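Local coordinates for endo-beta-N-acetylglucosaminidase F1 (Bacteroides thetaiotaomicron VPI-5482, PDB 6TCV), which probably hydrolyses the bond between the two core N-acetylglucosamine units of high-mannose N-glycans, as a glycoside hydrolase of a gut bacterium, at residues A[153-161]-A[237-245]; A[248-259]-A[284-295]. The protein carries 2 engineered substitutions. All coordinates share one frame; numbering follows the deposited sequence. Where two conformers were deposited one is given.

Interaction 1 of 2, residues A[153-161]-A[237-245]; sequences KDMRNAGDA and LRRRGVKVL
The CA atoms of A158 and G241 are the nearest pair, 4.4 Å apart, where the type I turn from M155 to A158 meets the one from R238 to G241. G241, with its positive phi, is the C-prime residue of a Schellman motif ending helix 235-238: V242 N reaches back to L237 O, and G241 N to R238 O. The contact thus sets the turn leading into barrel strand 243-249 against the connector that leaves strand 147-154 of the N-terminal sheet.

A158 O makes a CA-H...O contact with G241 CA at 3.2 Å, on the side where any CB would collide with that oxygen. Next to it, A161 N gives R240 O a weak hydrogen bond of 3.3 Å, bent to 133° at the hydrogen. The A158 methyl rests 3.7 Å from R239 O, and one water donates to both R239 O and N157 O, tying the two turns together.

M155 directs its methyl CE toward G241 CA. The amino groups of K153 and K243 come near each other in the K243 conformer given, but E38 serves both: it forms a salt bridge with K243 and a long, weak ion pair with K153, so it probably offsets both charges.

D160 crosses R240 at a slant. In the D160 conformer given, one of two, the carboxylate swings beside its own backbone N (chi1 -72°), which lays OD2 over the aliphatic part of R240, 3.6 Å from CG. Carboxylate and guanidinium planes then stand 75° apart and OD2 lies well out of the guanidinium plane, so no N-H points at it. A water in that plane makes the link instead, accepting from R240 NH1 at 2.8 Å and donating to D160 OD2.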
loop_
_atom_site.group_PDB
_atom_site.type_symbol
_atom_site.label_atom_id
_atom_site.label_comp_id
_atom_site.label_asym_id
_atom_site.label_seq_id
_atom_site.Cartn_x
_atom_site.Cartn_y
_atom_site.Cartn_z
ATOM N N LYS A 153 -9.468 11.073 -2.504
ATOM C CA LYS A 153 -10.327 10.354 -1.573
ATOM C C LYS A 153 -10.592 11.183 -0.323
ATOM O O LYS A 153 -9.671 11.803 0.215
ATOM C CB LYS A 153 -9.625 9.066 -1.125
ATOM C CG LYS A 153 -9.033 8.283 -2.295
ATOM C CD LYS A 153 -8.134 7.102 -1.924
ATOM C CE LYS A 153 -8.513 6.376 -0.667
ATOM N NZ LYS A 153 -7.378 5.429 -0.358
ATOM N N ASP A 154 -11.842 11.279 0.089
ATOM C CA ASP A 154 -12.188 11.967 1.334
ATOM C C ASP A 154 -12.059 10.997 2.495
ATOM O O ASP A 154 -12.852 10.056 2.609
ATOM C CB ASP A 154 -13.575 12.578 1.198
ATOM C CG ASP A 154 -14.047 13.335 2.431
ATOM O OD1 ASP A 154 -13.285 13.513 3.383
ATOM O OD2 ASP A 154 -15.182 13.870 2.356
ATOM N N MET A 155 -11.104 11.253 3.398
ATOM C CA MET A 155 -10.857 10.383 4.520
ATOM C C MET A 155 -11.203 11.021 5.856
ATOM O O MET A 155 -10.785 10.530 6.916
ATOM C CB MET A 155 -9.407 9.877 4.531
ATOM C CG MET A 155 -8.961 9.127 3.276
ATOM S SD MET A 155 -9.839 7.593 3.104
ATOM C CE MET A 155 -9.314 6.448 4.364
ATOM N N ARG A 156 -11.976 12.089 5.840
ATOM C CA ARG A 156 -12.215 12.851 7.066
ATOM C C ARG A 156 -12.921 12.007 8.109
ATOM O O ARG A 156 -12.742 12.222 9.315
ATOM C CB ARG A 156 -13.002 14.107 6.760
ATOM C CG ARG A 156 -12.187 15.187 6.136
ATOM C CD ARG A 156 -13.006 16.341 5.789
ATOM N NE ARG A 156 -14.013 16.100 4.767
ATOM C CZ ARG A 156 -14.944 16.927 4.411
ATOM N NH1 ARG A 156 -15.053 18.089 5.030
ATOM N NH2 ARG A 156 -15.763 16.593 3.417
ATOM N N ASN A 157 -13.786 11.096 7.668
ATOM C CA ASN A 157 -14.524 10.222 8.583
ATOM C C ASN A 157 -13.842 8.884 8.886
ATOM O O ASN A 157 -14.527 8.002 9.431
ATOM C CB ASN A 157 -16.001 10.078 8.186
ATOM C CG ASN A 157 -16.727 11.425 8.211
ATOM O OD1 ASN A 157 -16.429 12.244 9.061
ATOM N ND2 ASN A 157 -17.761 11.583 7.407
ATOM N N ALA A 158 -12.746 8.575 8.242
ATOM C CA ALA A 158 -11.974 7.329 8.412
ATOM C C ALA A 158 -10.583 7.670 8.938
ATOM O O ALA A 158 -9.616 7.392 8.234
ATOM C CB ALA A 158 -11.926 6.535 7.130
ATOM N N GLY A 159 -10.494 8.491 9.961
ATOM C CA GLY A 159 -9.282 9.064 10.504
ATOM C C GLY A 159 -8.570 8.368 11.635
ATOM O O GLY A 159 -7.613 8.948 12.154
ATOM N N ASP A 160 -9.027 7.205 12.094
ATOM C CA ASP A 160 -8.501 6.703 13.349
ATOM C C ASP A 160 -7.035 6.294 13.257
ATOM O O ASP A 160 -6.356 6.275 14.288
ATOM C CB ASP A 160 -9.337 5.522 13.817
ATOM C CG ASP A 160 -10.704 5.881 14.323
ATOM O OD1 ASP A 160 -11.122 7.056 14.333
ATOM O OD2 ASP A 160 -11.386 4.962 14.764
ATOM N N ALA A 161 -6.527 5.928 12.092
ATOM C CA ALA A 161 -5.123 5.603 11.911
ATOM C C ALA A 161 -4.269 6.799 11.483
ATOM O O ALA A 161 -3.043 6.661 11.400
ATOM C CB ALA A 161 -4.915 4.439 10.929
ATOM N N LEU A 237 -11.677 -2.720 9.743
ATOM C CA LEU A 237 -10.414 -2.007 9.757
ATOM C C LEU A 237 -10.418 -0.834 8.796
ATOM O O LEU A 237 -9.949 0.264 9.122
ATOM C CB LEU A 237 -9.273 -2.926 9.429
ATOM C CG LEU A 237 -9.132 -4.206 10.243
ATOM C CD1 LEU A 237 -7.934 -5.014 9.755
ATOM C CD2 LEU A 237 -9.011 -3.817 11.706
ATOM N N ARG A 238 -10.959 -1.050 7.598
ATOM C CA ARG A 238 -10.979 0.001 6.566
ATOM C C ARG A 238 -11.857 1.153 6.981
ATOM O O ARG A 238 -11.540 2.312 6.692
ATOM C CB ARG A 238 -11.425 -0.583 5.222
ATOM C CG ARG A 238 -10.438 -1.631 4.753
ATOM C CD ARG A 238 -10.747 -2.118 3.326
ATOM N NE ARG A 238 -10.497 -1.056 2.370
ATOM C CZ ARG A 238 -11.411 -0.356 1.741
ATOM N NH1 ARG A 238 -12.707 -0.552 1.902
ATOM N NH2 ARG A 238 -11.013 0.608 0.903
ATOM N N ARG A 239 -12.949 0.898 7.675
ATOM C CA ARG A 239 -13.823 1.958 8.176
ATOM C C ARG A 239 -13.080 2.901 9.106
ATOM O O ARG A 239 -13.523 4.052 9.279
ATOM C CB ARG A 239 -15.070 1.412 8.842
ATOM C CG ARG A 239 -16.003 0.732 7.940
ATOM C CD ARG A 239 -17.370 0.509 8.603
ATOM N NE ARG A 239 -17.396 -0.333 9.799
ATOM C CZ ARG A 239 -17.598 -1.652 9.794
ATOM N NH1 ARG A 239 -17.820 -2.279 8.646
ATOM N NH2 ARG A 239 -17.644 -2.329 10.935
ATOM N N ARG A 240 -12.053 2.403 9.800
ATOM C CA ARG A 240 -11.260 3.198 10.735
ATOM C C ARG A 240 -10.013 3.755 10.075
ATOM O O ARG A 240 -9.173 4.376 10.747
ATOM C CB ARG A 240 -10.865 2.382 11.966
ATOM C CG ARG A 240 -12.061 1.997 12.806
ATOM C CD ARG A 240 -11.657 1.092 13.958
ATOM N NE ARG A 240 -12.841 0.713 14.721
ATOM C CZ ARG A 240 -13.056 0.959 16.004
ATOM N NH1 ARG A 240 -12.197 1.565 16.754
ATOM N NH2 ARG A 240 -14.173 0.504 16.539
ATOM N N GLY A 241 -9.870 3.605 8.764
ATOM C CA GLY A 241 -8.792 4.255 8.054
ATOM C C GLY A 241 -7.584 3.393 7.827
ATOM O O GLY A 241 -6.602 3.877 7.250
ATOM N N VAL A 242 -7.591 2.141 8.271
ATOM C CA VAL A 242 -6.459 1.239 8.036
ATOM C C VAL A 242 -6.531 0.757 6.582
ATOM O O VAL A 242 -7.614 0.401 6.084
ATOM C CB VAL A 242 -6.546 0.034 8.987
ATOM C CG1 VAL A 242 -5.451 -0.973 8.739
ATOM C CG2 VAL A 242 -6.504 0.480 10.438
ATOM N N LYS A 243 -5.382 0.713 5.915
ATOM C CA LYS A 243 -5.336 0.172 4.561
ATOM C C LYS A 243 -4.999 -1.308 4.626
ATOM O O LYS A 243 -3.952 -1.686 5.186
ATOM C CB LYS A 243 -4.287 0.903 3.731
ATOM C CG LYS A 243 -4.599 2.369 3.519
ATOM C CD LYS A 243 -3.545 3.024 2.648
ATOM C CE LYS A 243 -3.999 4.400 2.178
ATOM N NZ LYS A 243 -4.248 5.293 3.312
ATOM N N VAL A 244 -5.865 -2.137 4.017
ATOM C CA VAL A 244 -5.753 -3.590 4.061
ATOM C C VAL A 244 -5.252 -4.062 2.708
ATOM O O VAL A 244 -5.941 -3.886 1.694
ATOM C CB VAL A 244 -7.070 -4.262 4.436
ATOM C CG1 VAL A 244 -6.914 -5.783 4.381
ATOM C CG2 VAL A 244 -7.534 -3.816 5.807
ATOM N N LEU A 245 -4.069 -4.665 2.677
ATOM C CA LEU A 245 -3.457 -5.136 1.445
ATOM C C LEU A 245 -3.523 -6.650 1.392
ATOM O O LEU A 245 -3.361 -7.338 2.402
ATOM C CB LEU A 245 -1.984 -4.742 1.343
ATOM C CG LEU A 245 -1.625 -3.295 1.638
ATOM C CD1 LEU A 245 -0.181 -2.997 1.329
ATOM C CD2 LEU A 245 -2.517 -2.328 0.887
HETATM O O HOH W 1 -15.601 5.233 8.031
HETATM O O HOH W 2 -9.924 3.106 16.202
#

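Interaction 2 of 2, residues A[248-259]-A[284-295]; sequences LLGNHDITGLAQ and VNYADLYSNSPD. Engineered in segment 284-295: A287 (natural residue Asp), L289 (natural residue Glu). With MAN (alpha-D-mannopyranose), chain B; MAN (alpha-D-mannopyranose), chain C; BMA (beta-D-mannopyranose), chain D; NAG (2-acetamido-2-deoxy-beta-D-glucopyranose), chain E.
H252 and Y290 run in the same direction next to each other, their near-parallel rings (22°) displaced so far that little of one faces the other. What meets the imidazole face is the tyrosine's CB, a CH-pi contact 3.8 Å from the H252 ring centroid. Over the opposite face sits C2 of the chain C mannose, sandwiching the imidazole. At its edge NE2 shares a 2.7 Å hydrogen bond with O2 of the chain B mannose, while ND1 meets a water that donates to N292 OD1.

Y290 carries its ring beside its own backbone N (chi1 -48°), which spreads one face under C1 of the chain B mannose, 3.5 Å from the ring plane; L289 CB backs the other face. L249 crosses the ring edge, and Y290 OH forms a 2.7 Å hydrogen bond with O3 of the N-acetylglucosamine. Exchanging Y290 for an alanine is likely to take away the platform beneath that mannose and leave O3 of the N-acetylglucosamine without its hydroxyl mate.

Beneath the sugars H252 N bonds Y290 O from above the carbonyl plane, and S291 OG donates to T255 O on an in-plane lone pair at 2.7 Å. The Q259 amide, its chain extended beyond CG, spends NE2 on both N292 O and I254 O, which fixes its rotation. D253 OD2 takes T255 N in an Asx turn and also accepts from T255 OG1.

Parallel pairing of L248 with Y286 and of L249 with A287 starts both loops. A287 and L289 are engineered, replacing Asp and Glu, and both approach acetamido O7 of the N-acetylglucosamine. The natural acids would close the DxxDxDxE signature of family 18 hydrolases, with N285 at its second Asp, so this is probably the active site of the beta/alpha barrel.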
loop_
_atom_site.group_PDB
_atom_site.type_symbol
_atom_site.label_atom_id
_atom_site.label_comp_id
_atom_site.label_asym_id
_atom_site.label_seq_id
_atom_site.Cartn_x
_atom_site.Cartn_y
_atom_site.Cartn_z
ATOM N N LEU A 248 0.872 -11.301 -1.581
ATOM C CA LEU A 248 1.151 -12.338 -2.574
ATOM C C LEU A 248 2.540 -12.890 -2.306
ATOM O O LEU A 248 3.485 -12.126 -2.042
ATOM C CB LEU A 248 1.061 -11.779 -4.001
ATOM C CG LEU A 248 -0.219 -12.056 -4.764
ATOM C CD1 LEU A 248 -0.458 -13.552 -4.960
ATOM C CD2 LEU A 248 -1.418 -11.391 -4.120
ATOM N N LEU A 249 2.661 -14.202 -2.431
ATOM C CA LEU A 249 3.869 -14.921 -2.068
ATOM C C LEU A 249 4.020 -16.098 -3.024
ATOM O O LEU A 249 3.043 -16.807 -3.295
ATOM C CB LEU A 249 3.698 -15.388 -0.597
ATOM C CG LEU A 249 4.863 -16.166 0.016
ATOM C CD1 LEU A 249 6.068 -15.309 0.271
ATOM C CD2 LEU A 249 4.363 -16.822 1.327
ATOM N N GLY A 250 5.253 -16.386 -3.440
ATOM C CA GLY A 250 5.533 -17.586 -4.227
ATOM C C GLY A 250 5.186 -18.830 -3.445
ATOM O O GLY A 250 5.031 -18.802 -2.226
ATOM N N ASN A 251 5.065 -19.956 -4.156
ATOM C CA ASN A 251 4.456 -21.120 -3.529
ATOM C C ASN A 251 4.810 -22.443 -4.228
ATOM O O ASN A 251 3.918 -23.269 -4.504
ATOM C CB ASN A 251 2.927 -20.917 -3.497
ATOM C CG ASN A 251 2.257 -21.855 -2.543
ATOM O OD1 ASN A 251 2.832 -22.256 -1.501
ATOM N ND2 ASN A 251 1.074 -22.260 -2.868
ATOM N N HIS A 252 6.111 -22.654 -4.500
ATOM C CA HIS A 252 6.674 -23.977 -4.766
ATOM C C HIS A 252 6.189 -24.573 -6.083
ATOM O O HIS A 252 6.094 -25.802 -6.206
ATOM C CB HIS A 252 6.352 -24.934 -3.604
ATOM C CG HIS A 252 6.680 -24.375 -2.257
ATOM N ND1 HIS A 252 7.977 -24.351 -1.764
ATOM C CD2 HIS A 252 5.898 -23.799 -1.306
ATOM C CE1 HIS A 252 7.967 -23.779 -0.570
ATOM N NE2 HIS A 252 6.725 -23.435 -0.272
ATOM N N ASP A 253 6.093 -23.750 -7.124
ATOM C CA ASP A 253 5.928 -24.287 -8.480
ATOM C C ASP A 253 6.658 -23.362 -9.447
ATOM O O ASP A 253 7.412 -22.468 -9.034
ATOM C CB ASP A 253 4.452 -24.606 -8.823
ATOM C CG ASP A 253 3.568 -23.407 -9.059
ATOM O OD1 ASP A 253 2.325 -23.634 -8.955
ATOM O OD2 ASP A 253 4.020 -22.305 -9.373
ATOM N N ILE A 254 6.439 -23.566 -10.752
ATOM C CA ILE A 254 7.149 -22.849 -11.801
ATOM C C ILE A 254 6.836 -21.371 -11.871
ATOM O O ILE A 254 7.556 -20.624 -12.544
ATOM C CB ILE A 254 6.905 -23.479 -13.202
ATOM C CG1 ILE A 254 5.399 -23.463 -13.517
ATOM C CG2 ILE A 254 7.578 -24.861 -13.282
ATOM C CD1 ILE A 254 5.090 -23.953 -14.932
ATOM N N THR A 255 5.790 -20.904 -11.182
ATOM C CA THR A 255 5.423 -19.490 -11.215
ATOM C C THR A 255 6.095 -18.716 -10.068
ATOM O O THR A 255 6.374 -19.260 -8.998
ATOM C CB THR A 255 3.900 -19.267 -11.148
ATOM O OG1 THR A 255 3.411 -19.675 -9.853
ATOM C CG2 THR A 255 3.154 -19.944 -12.267
ATOM N N GLY A 256 6.314 -17.428 -10.292
ATOM C CA GLY A 256 6.870 -16.565 -9.269
ATOM C C GLY A 256 6.698 -15.121 -9.671
ATOM O O GLY A 256 6.531 -14.797 -10.861
ATOM N N LEU A 257 6.769 -14.249 -8.655
ATOM C CA LEU A 257 6.504 -12.833 -8.835
ATOM C C LEU A 257 7.617 -12.099 -9.543
ATOM O O LEU A 257 7.379 -10.969 -9.995
ATOM C CB LEU A 257 6.239 -12.183 -7.470
ATOM C CG LEU A 257 5.099 -12.868 -6.709
ATOM C CD1 LEU A 257 5.045 -12.343 -5.248
ATOM C CD2 LEU A 257 3.746 -12.619 -7.365
ATOM N N ALA A 258 8.809 -12.689 -9.673
ATOM C CA ALA A 258 9.933 -12.085 -10.384
ATOM C C ALA A 258 10.293 -12.916 -11.611
ATOM O O ALA A 258 11.410 -12.791 -12.135
ATOM C CB ALA A 258 11.147 -11.918 -9.458
ATOM N N GLN A 259 9.368 -13.757 -12.132
ATOM C CA GLN A 259 9.694 -14.584 -13.279
ATOM C C GLN A 259 8.534 -14.718 -14.257
ATOM O O GLN A 259 8.414 -15.743 -14.937
ATOM C CB GLN A 259 10.233 -15.967 -12.888
ATOM C CG GLN A 259 9.281 -16.824 -12.051
ATOM C CD GLN A 259 9.992 -17.820 -11.144
ATOM O OE1 GLN A 259 10.932 -17.438 -10.440
ATOM N NE2 GLN A 259 9.603 -19.099 -11.174
ATOM N N VAL A 284 -1.629 -4.230 -2.609
ATOM C CA VAL A 284 -0.909 -5.507 -2.589
ATOM C C VAL A 284 0.472 -5.361 -1.990
ATOM O O VAL A 284 1.094 -4.286 -2.040
ATOM C CB VAL A 284 -0.817 -6.071 -4.039
ATOM C CG1 VAL A 284 0.086 -5.220 -4.924
ATOM C CG2 VAL A 284 -0.356 -7.520 -4.077
ATOM N N ASN A 285 0.982 -6.441 -1.405
ATOM C CA ASN A 285 2.411 -6.630 -1.142
ATOM C C ASN A 285 2.895 -7.828 -1.956
ATOM O O ASN A 285 2.216 -8.874 -1.960
ATOM C CB ASN A 285 2.713 -6.905 0.325
ATOM C CG ASN A 285 4.187 -7.152 0.562
ATOM O OD1 ASN A 285 4.997 -6.166 0.615
ATOM N ND2 ASN A 285 4.582 -8.331 0.607
ATOM N N TYR A 286 4.026 -7.676 -2.633
ATOM C CA TYR A 286 4.681 -8.779 -3.338
ATOM C C TYR A 286 5.930 -9.213 -2.581
ATOM O O TYR A 286 6.836 -8.401 -2.332
ATOM C CB TYR A 286 5.056 -8.310 -4.740
ATOM C CG TYR A 286 3.881 -8.117 -5.684
ATOM C CD1 TYR A 286 2.910 -9.070 -5.841
ATOM C CD2 TYR A 286 3.771 -6.946 -6.454
ATOM C CE1 TYR A 286 1.874 -8.913 -6.744
ATOM C CE2 TYR A 286 2.721 -6.777 -7.371
ATOM C CZ TYR A 286 1.790 -7.783 -7.508
ATOM O OH TYR A 286 0.754 -7.661 -8.412
ATOM N N ALA A 287 5.988 -10.523 -2.306
ATOM C CA ALA A 287 7.107 -11.171 -1.640
ATOM C C ALA A 287 7.587 -12.348 -2.487
ATOM O O ALA A 287 6.894 -13.382 -2.616
ATOM C CB ALA A 287 6.678 -11.598 -0.239
ATOM N N ASP A 288 8.758 -12.170 -3.082
ATOM C CA ASP A 288 9.350 -13.153 -3.989
ATOM C C ASP A 288 10.140 -14.193 -3.219
ATOM O O ASP A 288 11.356 -14.094 -3.077
ATOM C CB ASP A 288 10.247 -12.490 -5.032
ATOM C CG ASP A 288 10.963 -13.508 -5.913
ATOM O OD1 ASP A 288 10.362 -14.581 -6.220
ATOM O OD2 ASP A 288 12.097 -13.244 -6.342
ATOM N N LEU A 289 9.414 -15.166 -2.656
ATOM C CA LEU A 289 9.977 -16.324 -1.966
ATOM C C LEU A 289 9.248 -17.581 -2.394
ATOM O O LEU A 289 8.082 -17.545 -2.738
ATOM C CB LEU A 289 9.880 -16.210 -0.412
ATOM C CG LEU A 289 10.700 -15.102 0.200
ATOM C CD1 LEU A 289 9.956 -13.807 0.278
ATOM C CD2 LEU A 289 11.157 -15.475 1.603
ATOM N N TYR A 290 9.972 -18.689 -2.388
ATOM C CA TYR A 290 9.433 -20.058 -2.361
ATOM C C TYR A 290 9.077 -20.537 -3.773
ATOM O O TYR A 290 8.573 -21.663 -3.919
ATOM C CB TYR A 290 8.223 -20.344 -1.406
ATOM C CG TYR A 290 8.553 -19.768 -0.033
ATOM C CD1 TYR A 290 9.695 -20.187 0.672
ATOM C CD2 TYR A 290 7.702 -18.876 0.586
ATOM C CE1 TYR A 290 10.045 -19.589 1.885
ATOM C CE2 TYR A 290 8.039 -18.335 1.814
ATOM C CZ TYR A 290 9.191 -18.683 2.434
ATOM O OH TYR A 290 9.532 -18.097 3.635
ATOM N N SER A 291 9.329 -19.747 -4.821
ATOM C CA SER A 291 9.072 -20.244 -6.169
ATOM C C SER A 291 10.214 -21.183 -6.575
ATOM O O SER A 291 11.391 -21.042 -6.149
ATOM C CB SER A 291 8.979 -19.066 -7.140
ATOM O OG SER A 291 7.816 -18.282 -6.896
ATOM N N ASN A 292 9.882 -22.096 -7.492
ATOM C CA ASN A 292 10.870 -22.970 -8.108
ATOM C C ASN A 292 11.321 -22.375 -9.425
ATOM O O ASN A 292 10.830 -21.326 -9.849
ATOM C CB ASN A 292 10.319 -24.393 -8.267
ATOM C CG ASN A 292 9.957 -25.035 -6.951
ATOM O OD1 ASN A 292 10.516 -24.673 -5.906
ATOM N ND2 ASN A 292 9.117 -26.028 -6.994
ATOM N N SER A 293 12.208 -23.056 -10.127
ATOM C CA SER A 293 12.729 -22.513 -11.360
ATOM C C SER A 293 11.618 -22.485 -12.407
ATOM O O SER A 293 10.799 -23.410 -12.489
ATOM C CB SER A 293 13.864 -23.394 -11.863
ATOM O OG SER A 293 15.012 -23.144 -11.071
ATOM N N PRO A 294 11.563 -21.462 -13.235
ATOM C CA PRO A 294 10.493 -21.402 -14.228
ATOM C C PRO A 294 10.712 -22.371 -15.378
ATOM O O PRO A 294 11.831 -22.774 -15.687
ATOM C CB PRO A 294 10.562 -19.948 -14.708
ATOM C CG PRO A 294 12.005 -19.532 -14.490
ATOM C CD PRO A 294 12.400 -20.243 -13.211
ATOM N N ASP A 295 9.615 -22.730 -16.043
ATOM C CA ASP A 295 9.665 -23.402 -17.342
ATOM C C ASP A 295 9.793 -22.324 -18.405
ATOM O O ASP A 295 8.835 -21.613 -18.697
ATOM C CB ASP A 295 8.401 -24.248 -17.530
ATOM C CG ASP A 295 8.333 -24.884 -18.880
ATOM O OD1 ASP A 295 9.296 -24.763 -19.647
ATOM O OD2 ASP A 295 7.325 -25.554 -19.159
HETATM C C1 MAN B . 7.073 -21.460 3.334
HETATM C C2 MAN B . 5.682 -21.180 2.785
HETATM C C3 MAN B . 4.647 -21.904 3.633
HETATM C C4 MAN B . 4.920 -23.395 3.642
HETATM C C5 MAN B . 6.366 -23.647 4.082
HETATM C C6 MAN B . 6.748 -25.102 3.971
HETATM O O2 MAN B . 5.619 -21.627 1.443
HETATM O O3 MAN B . 3.366 -21.668 3.013
HETATM O O4 MAN B . 4.043 -24.132 4.487
HETATM O O5 MAN B . 7.299 -22.869 3.299
HETATM O O6 MAN B . 6.553 -25.510 2.609
HETATM C C1 MAN C . 6.910 -26.833 2.306
HETATM C C2 MAN C . 6.635 -27.013 0.822
HETATM C C3 MAN C . 5.142 -26.969 0.537
HETATM C C4 MAN C . 4.424 -27.973 1.424
HETATM C C5 MAN C . 4.760 -27.705 2.885
HETATM C C6 MAN C . 4.119 -28.698 3.829
HETATM O O2 MAN C . 7.108 -28.272 0.350
HETATM O O3 MAN C . 4.873 -27.276 -0.836
HETATM O O4 MAN C . 3.015 -27.813 1.310
HETATM O O5 MAN C . 6.179 -27.767 3.077
HETATM O O6 MAN C . 4.569 -28.488 5.148
HETATM C C1 BMA D . 7.946 -18.180 7.524
HETATM C C2 BMA D . 6.857 -18.705 8.441
HETATM C C3 BMA D . 7.095 -20.170 8.754
HETATM C C4 BMA D . 7.317 -20.973 7.476
HETATM C C5 BMA D . 8.355 -20.303 6.572
HETATM C C6 BMA D . 8.474 -20.947 5.214
HETATM O O2 BMA D . 5.606 -18.593 7.736
HETATM O O3 BMA D . 5.992 -20.791 9.414
HETATM O O4 BMA D . 7.816 -22.287 7.753
HETATM O O5 BMA D . 7.975 -18.932 6.329
HETATM O O6 BMA D . 7.144 -20.955 4.628
HETATM C C1 NAG E . 10.476 -14.391 5.451
HETATM C C2 NAG E . 9.078 -14.297 4.870
HETATM C C3 NAG E . 8.105 -15.353 5.399
HETATM C C4 NAG E . 8.730 -16.125 6.545
HETATM C C5 NAG E . 9.356 -15.130 7.504
HETATM C C6 NAG E . 9.888 -15.751 8.789
HETATM C C7 NAG E . 7.997 -12.228 4.089
HETATM C C8 NAG E . 7.564 -10.831 4.490
HETATM N N2 NAG E . 8.548 -12.958 5.055
HETATM O O3 NAG E . 7.760 -16.255 4.343
HETATM O O4 NAG E . 7.677 -16.835 7.219
HETATM O O5 NAG E . 10.482 -14.479 6.881
HETATM O O6 NAG E . 10.555 -14.797 9.549
HETATM O O7 NAG E . 7.869 -12.664 2.939
HETATM O O HOH W 3 3.134 -10.739 0.738
HETATM O O HOH W 4 10.061 -25.200 -3.354
HETATM O O HOH W 5 7.701 -15.508 -6.243
HETATM O O HOH W 6 9.938 -15.219 -8.941
#

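How the interactions relate
Strand 243-249 runs through both contacts: interaction 1 lies at its beginning, and interaction 2 at its end, where the bound sugars are. Their centres are about 30 Å apart, on opposite sides of the centre of the chain, so interaction 1 is remote from the glycan. They still touch inside the barrel, where L245 CD1 packs 3.8 Å from V284 O. D282, just ahead of strand 283-287, adds a polar tie by pairing with R238 and accepting from V244 N. Interaction 1 therefore joins the N-terminal sheet's connector to the end of the barrel away from the substrate, while interaction 2 shapes the sugar-binding end.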